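Local atomic coordinates of PaaA (Enterobacter agglomerans, PDB entry 5FF5), a protein that takes part in making the bicyclic core of pantocin A and probably activates its peptide substrate by adenylylation, as E1-like ThiF-family enzymes do. Residues Q112-Y126 with D338-P350. Numbering follows the deposited sequence.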
loop_
_atom_site.group_PDB
_atom_site.type_symbol
_atom_site.label_atom_id
_atom_site.label_comp_id
_atom_site.label_asym_id
_atom_site.label_seq_id
_atom_site.Cartn_x
_atom_site.Cartn_y
_atom_site.Cartn_z
ATOM N N GLN A 112 -3.659 -0.865 16.532
ATOM C CA GLN A 112 -4.790 -1.022 15.641
ATOM C C GLN A 112 -5.658 -2.220 15.998
ATOM O O GLN A 112 -6.876 -2.136 15.893
ATOM C CB GLN A 112 -4.298 -1.126 14.212
ATOM C CG GLN A 112 -5.362 -1.468 13.215
ATOM C CD GLN A 112 -4.781 -1.593 11.819
ATOM O OE1 GLN A 112 -3.928 -0.791 11.416
ATOM N NE2 GLN A 112 -5.220 -2.612 11.077
ATOM N N PHE A 113 -5.042 -3.327 16.422
ATOM C CA PHE A 113 -5.807 -4.500 16.871
ATOM C C PHE A 113 -6.565 -4.131 18.135
ATOM O O PHE A 113 -7.747 -4.444 18.279
ATOM C CB PHE A 113 -4.914 -5.722 17.166
ATOM C CG PHE A 113 -4.024 -6.135 16.030
ATOM C CD1 PHE A 113 -4.418 -5.977 14.715
ATOM C CD2 PHE A 113 -2.764 -6.648 16.288
ATOM C CE1 PHE A 113 -3.574 -6.328 13.701
ATOM C CE2 PHE A 113 -1.933 -6.993 15.278
ATOM C CZ PHE A 113 -2.331 -6.827 13.993
ATOM N N SER A 114 -5.875 -3.461 19.052
ATOM C CA SER A 114 -6.460 -3.147 20.349
ATOM C C SER A 114 -7.665 -2.236 20.206
ATOM O O SER A 114 -8.530 -2.179 21.074
ATOM C CB SER A 114 -5.428 -2.487 21.257
ATOM O OG SER A 114 -5.994 -2.199 22.523
ATOM N N LEU A 115 -7.713 -1.540 19.085
ATOM C CA LEU A 115 -8.777 -0.596 18.810
ATOM C C LEU A 115 -10.101 -1.240 18.422
ATOM O O LEU A 115 -11.155 -0.819 18.887
ATOM C CB LEU A 115 -8.328 0.355 17.702
ATOM C CG LEU A 115 -8.966 1.731 17.658
ATOM C CD1 LEU A 115 -8.532 2.492 18.900
ATOM C CD2 LEU A 115 -8.531 2.417 16.375
ATOM N N ILE A 116 -10.060 -2.263 17.580
ATOM C CA ILE A 116 -11.301 -2.889 17.157
ATOM C C ILE A 116 -11.587 -4.115 17.984
ATOM O O ILE A 116 -12.735 -4.438 18.217
ATOM C CB ILE A 116 -11.295 -3.254 15.688
ATOM C CG1 ILE A 116 -10.956 -2.022 14.854
ATOM C CG2 ILE A 116 -12.670 -3.776 15.283
ATOM C CD1 ILE A 116 -11.531 -2.071 13.452
ATOM N N ASP A 117 -10.546 -4.833 18.358
ATOM C CA ASP A 117 -10.671 -5.929 19.297
ATOM C C ASP A 117 -11.921 -6.808 19.138
ATOM O O ASP A 117 -12.691 -6.948 20.079
ATOM C CB ASP A 117 -10.658 -5.370 20.698
ATOM C CG ASP A 117 -10.189 -6.370 21.702
ATOM O OD1 ASP A 117 -10.328 -7.583 21.431
ATOM O OD2 ASP A 117 -9.728 -5.950 22.784
ATOM N N ALA A 118 -12.146 -7.374 17.957
ATOM C CA ALA A 118 -13.339 -8.197 17.723
ATOM C C ALA A 118 -13.348 -9.536 18.481
ATOM O O ALA A 118 -14.409 -10.011 18.884
ATOM C CB ALA A 118 -13.508 -8.445 16.251
ATOM N N ASP A 119 -12.188 -10.158 18.671
ATOM C CA ASP A 119 -12.171 -11.475 19.299
ATOM C C ASP A 119 -12.003 -11.349 20.786
ATOM O O ASP A 119 -11.844 -12.349 21.485
ATOM C CB ASP A 119 -11.063 -12.368 18.751
ATOM C CG ASP A 119 -11.437 -13.842 18.784
ATOM O OD1 ASP A 119 -10.686 -14.617 19.412
ATOM O OD2 ASP A 119 -12.484 -14.222 18.214
ATOM N N ASN A 120 -12.023 -10.112 21.265
ATOM C CA ASN A 120 -11.964 -9.863 22.693
ATOM C C ASN A 120 -10.738 -10.512 23.287
ATOM O O ASN A 120 -10.839 -11.481 24.034
ATOM C CB ASN A 120 -13.233 -10.388 23.365
ATOM C CG ASN A 120 -13.355 -9.945 24.788
ATOM O OD1 ASN A 120 -12.783 -8.932 25.176
ATOM N ND2 ASN A 120 -14.102 -10.701 25.589
ATOM N N GLN A 121 -9.578 -10.006 22.881
ATOM C CA GLN A 121 -8.311 -10.516 23.358
ATOM C C GLN A 121 -7.393 -9.419 23.749
ATOM O O GLN A 121 -7.546 -8.297 23.295
ATOM C CB GLN A 121 -7.632 -11.363 22.291
ATOM C CG GLN A 121 -8.566 -12.295 21.640
ATOM C CD GLN A 121 -8.665 -13.498 22.485
ATOM O OE1 GLN A 121 -7.823 -13.694 23.361
ATOM N NE2 GLN A 121 -9.698 -14.302 22.282
ATOM N N HIS A 122 -6.369 -9.767 24.513
ATOM C CA HIS A 122 -5.335 -8.814 24.810
ATOM C C HIS A 122 -4.651 -8.561 23.489
ATOM O O HIS A 122 -4.529 -9.473 22.685
ATOM C CB HIS A 122 -4.375 -9.343 25.866
ATOM C CG HIS A 122 -3.349 -8.342 26.289
ATOM N ND1 HIS A 122 -2.316 -7.945 25.471
ATOM C CD2 HIS A 122 -3.214 -7.634 27.434
ATOM C CE1 HIS A 122 -1.578 -7.046 26.098
ATOM N NE2 HIS A 122 -2.102 -6.842 27.294
ATOM N N PRO A 123 -4.223 -7.320 23.247
ATOM C CA PRO A 123 -3.632 -6.912 21.969
ATOM C C PRO A 123 -2.443 -7.757 21.566
ATOM O O PRO A 123 -2.251 -8.004 20.380
ATOM C CB PRO A 123 -3.197 -5.476 22.230
ATOM C CG PRO A 123 -4.151 -5.012 23.245
ATOM C CD PRO A 123 -4.340 -6.185 24.166
ATOM N N PHE A 124 -1.672 -8.213 22.537
ATOM C CA PHE A 124 -0.521 -9.022 22.222
ATOM C C PHE A 124 -0.980 -10.337 21.603
ATOM O O PHE A 124 -0.325 -10.853 20.696
ATOM C CB PHE A 124 0.316 -9.287 23.471
ATOM C CG PHE A 124 1.157 -8.118 23.903
ATOM C CD1 PHE A 124 1.244 -6.981 23.129
ATOM C CD2 PHE A 124 1.872 -8.170 25.090
ATOM C CE1 PHE A 124 2.021 -5.919 23.535
ATOM C CE2 PHE A 124 2.655 -7.116 25.495
ATOM C CZ PHE A 124 2.727 -5.989 24.714
ATOM N N VAL A 125 -2.119 -10.859 22.058
ATOM C CA VAL A 125 -2.588 -12.142 21.579
ATOM C C VAL A 125 -2.748 -12.119 20.078
ATOM O O VAL A 125 -2.340 -13.052 19.406
ATOM C CB VAL A 125 -3.909 -12.550 22.232
ATOM C CG1 VAL A 125 -4.687 -13.448 21.330
ATOM C CG2 VAL A 125 -3.664 -13.232 23.550
ATOM N N TYR A 126 -3.242 -11.020 19.529
ATOM C CA TYR A 126 -3.444 -10.974 18.084
ATOM C C TYR A 126 -2.134 -11.140 17.320
ATOM O O TYR A 126 -2.069 -11.913 16.362
ATOM C CB TYR A 126 -4.127 -9.672 17.670
ATOM C CG TYR A 126 -5.549 -9.580 18.134
ATOM C CD1 TYR A 126 -6.497 -10.471 17.683
ATOM C CD2 TYR A 126 -5.943 -8.608 19.033
ATOM C CE1 TYR A 126 -7.803 -10.401 18.113
ATOM C CE2 TYR A 126 -7.254 -8.524 19.472
ATOM C CZ TYR A 126 -8.179 -9.425 19.004
ATOM O OH TYR A 126 -9.488 -9.357 19.429
ATOM N N ASP A 338 -4.069 -7.041 4.439
ATOM C CA ASP A 338 -5.062 -6.640 5.423
ATOM C C ASP A 338 -6.099 -7.747 5.632
ATOM O O ASP A 338 -6.418 -8.081 6.774
ATOM C CB ASP A 338 -5.742 -5.341 5.019
ATOM C CG ASP A 338 -6.775 -4.865 6.060
ATOM O OD1 ASP A 338 -6.349 -4.343 7.125
ATOM O OD2 ASP A 338 -8.004 -4.974 5.807
ATOM N N GLN A 339 -6.622 -8.317 4.543
ATOM C CA GLN A 339 -7.615 -9.398 4.647
ATOM C C GLN A 339 -7.033 -10.672 5.238
ATOM O O GLN A 339 -7.712 -11.383 5.980
ATOM C CB GLN A 339 -8.233 -9.735 3.291
ATOM C CG GLN A 339 -9.125 -8.646 2.716
ATOM C CD GLN A 339 -10.282 -8.284 3.627
ATOM O OE1 GLN A 339 -11.198 -9.088 3.840
ATOM N NE2 GLN A 339 -10.266 -7.049 4.144
ATOM N N VAL A 340 -5.787 -10.986 4.902
ATOM C CA VAL A 340 -5.143 -12.154 5.500
ATOM C C VAL A 340 -4.888 -11.932 6.986
ATOM O O VAL A 340 -5.094 -12.839 7.785
ATOM C CB VAL A 340 -3.830 -12.504 4.792
ATOM C CG1 VAL A 340 -3.002 -13.485 5.615
ATOM C CG2 VAL A 340 -4.128 -13.020 3.402
ATOM N N VAL A 341 -4.450 -10.728 7.355
ATOM C CA VAL A 341 -4.175 -10.440 8.752
ATOM C C VAL A 341 -5.442 -10.475 9.594
ATOM O O VAL A 341 -5.468 -11.090 10.660
ATOM C CB VAL A 341 -3.478 -9.099 8.925
ATOM C CG1 VAL A 341 -3.538 -8.663 10.379
ATOM C CG2 VAL A 341 -2.035 -9.230 8.477
ATOM N N LYS A 342 -6.504 -9.848 9.100
ATOM C CA LYS A 342 -7.808 -9.914 9.773
ATOM C C LYS A 342 -8.326 -11.339 9.940
ATOM O O LYS A 342 -8.912 -11.656 10.963
ATOM C CB LYS A 342 -8.848 -9.084 9.019
ATOM C CG LYS A 342 -8.661 -7.592 9.122
ATOM C CD LYS A 342 -9.953 -6.906 8.740
ATOM C CE LYS A 342 -9.741 -5.556 8.075
ATOM N NZ LYS A 342 -9.252 -4.528 9.049
ATOM N N THR A 343 -8.119 -12.190 8.935
ATOM C CA THR A 343 -8.566 -13.579 9.009
ATOM C C THR A 343 -7.759 -14.380 10.020
ATOM O O THR A 343 -8.328 -15.012 10.884
ATOM C CB THR A 343 -8.479 -14.285 7.655
ATOM O OG1 THR A 343 -9.203 -13.536 6.669
ATOM C CG2 THR A 343 -9.063 -15.693 7.763
ATOM N N ILE A 344 -6.435 -14.370 9.894
ATOM C CA ILE A 344 -5.570 -15.083 10.830
ATOM C C ILE A 344 -5.796 -14.654 12.274
ATOM O O ILE A 344 -5.967 -15.502 13.145
ATOM C CB ILE A 344 -4.079 -14.863 10.528
ATOM C CG1 ILE A 344 -3.691 -15.451 9.170
ATOM C CG2 ILE A 344 -3.230 -15.428 11.649
ATOM C CD1 ILE A 344 -2.259 -15.104 8.700
ATOM N N THR A 345 -5.812 -13.342 12.529
ATOM C CA THR A 345 -5.817 -12.853 13.907
ATOM C C THR A 345 -7.222 -12.692 14.440
ATOM O O THR A 345 -7.462 -12.877 15.632
ATOM C CB THR A 345 -5.077 -11.505 14.077
ATOM O OG1 THR A 345 -5.832 -10.435 13.493
ATOM C CG2 THR A 345 -3.675 -11.569 13.489
ATOM N N GLY A 346 -8.131 -12.248 13.590
ATOM C CA GLY A 346 -9.504 -12.070 14.016
ATOM C C GLY A 346 -9.786 -10.802 14.815
ATOM O O GLY A 346 -10.778 -10.733 15.541
ATOM N N TYR A 347 -8.911 -9.806 14.701
ATOM C CA TYR A 347 -9.088 -8.541 15.412
ATOM C C TYR A 347 -10.228 -7.760 14.796
ATOM O O TYR A 347 -10.763 -6.883 15.419
ATOM C CB TYR A 347 -7.804 -7.709 15.380
ATOM C CG TYR A 347 -7.657 -6.861 14.132
ATOM C CD1 TYR A 347 -7.083 -7.370 12.977
ATOM C CD2 TYR A 347 -8.078 -5.556 14.118
ATOM C CE1 TYR A 347 -6.960 -6.597 11.844
ATOM C CE2 TYR A 347 -7.958 -4.778 12.995
ATOM C CZ TYR A 347 -7.400 -5.294 11.859
ATOM O OH TYR A 347 -7.282 -4.482 10.742
ATOM N N ASP A 348 -10.601 -8.110 13.572
ATOM C CA ASP A 348 -11.667 -7.447 12.813
ATOM C C ASP A 348 -12.135 -8.407 11.736
ATOM O O ASP A 348 -11.361 -9.233 11.286
ATOM C CB ASP A 348 -11.158 -6.143 12.161
ATOM C CG ASP A 348 -12.264 -5.345 11.435
ATOM O OD1 ASP A 348 -13.472 -5.555 11.681
ATOM O OD2 ASP A 348 -11.911 -4.547 10.539
ATOM N N LYS A 349 -13.376 -8.278 11.290
ATOM C CA LYS A 349 -13.938 -9.231 10.342
ATOM C C LYS A 349 -13.531 -8.966 8.881
ATOM O O LYS A 349 -13.457 -7.829 8.439
ATOM C CB LYS A 349 -15.449 -9.258 10.524
ATOM C CG LYS A 349 -15.816 -9.623 11.990
ATOM C CD LYS A 349 -14.866 -10.740 12.533
ATOM C CE LYS A 349 -15.238 -11.315 13.930
ATOM N NZ LYS A 349 -14.271 -12.393 14.407
ATOM N N PRO A 350 -13.242 -10.032 8.121
ATOM C CA PRO A 350 -12.816 -9.810 6.739
ATOM C C PRO A 350 -13.966 -9.862 5.771
ATOM O O PRO A 350 -14.779 -10.782 5.804
ATOM C CB PRO A 350 -11.844 -10.966 6.471
ATOM C CG PRO A 350 -12.248 -12.046 7.436
ATOM C CD PRO A 350 -13.224 -11.464 8.459
#
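In the ThiF-family domain of PaaA, the turn that ends helix 326-345 packs Y347 against the junction between helices 107-116 and 123-131. Y347 CG lies between its backbone N and carbonyl carbon (chi1 85°), a torsion that sets the ring beside F113, whose CD1 stands over one face, 3.4 Å from Y347 CG; the two ring planes are inclined at 52°. D348 CB packs on the opposite face. Behind the ring, Y347 CB sits over the centre of the Y126 ring in a CH-pi contact, 3.8 Å from its centroid. The phenol oxygen is gripped twice: Q112 NE2 donates to Y347 OH at 2.8 Å, and K342 NZ at 2.6 Å. K342 NZ also pairs with D348 OD2, and more weakly with D338 OD1, in a salt-bridge network; its charge may polarise the phenol. A118 N donates a hydrogen bond to Y347 O (2.9 Å), while I116 CD1 rests against the D348 carboxylate. Y126 OH donates to D117 OD1 and accepts from D119 N, tying its ring to the connecting loop. R129 of helix 123-131 joins both segments, by a salt bridge with D119 and a hydrogen bond to T345 O, and I344 reaches strand 227-229; beyond Q112 and I116 lie S325 and L266 of the second subunit.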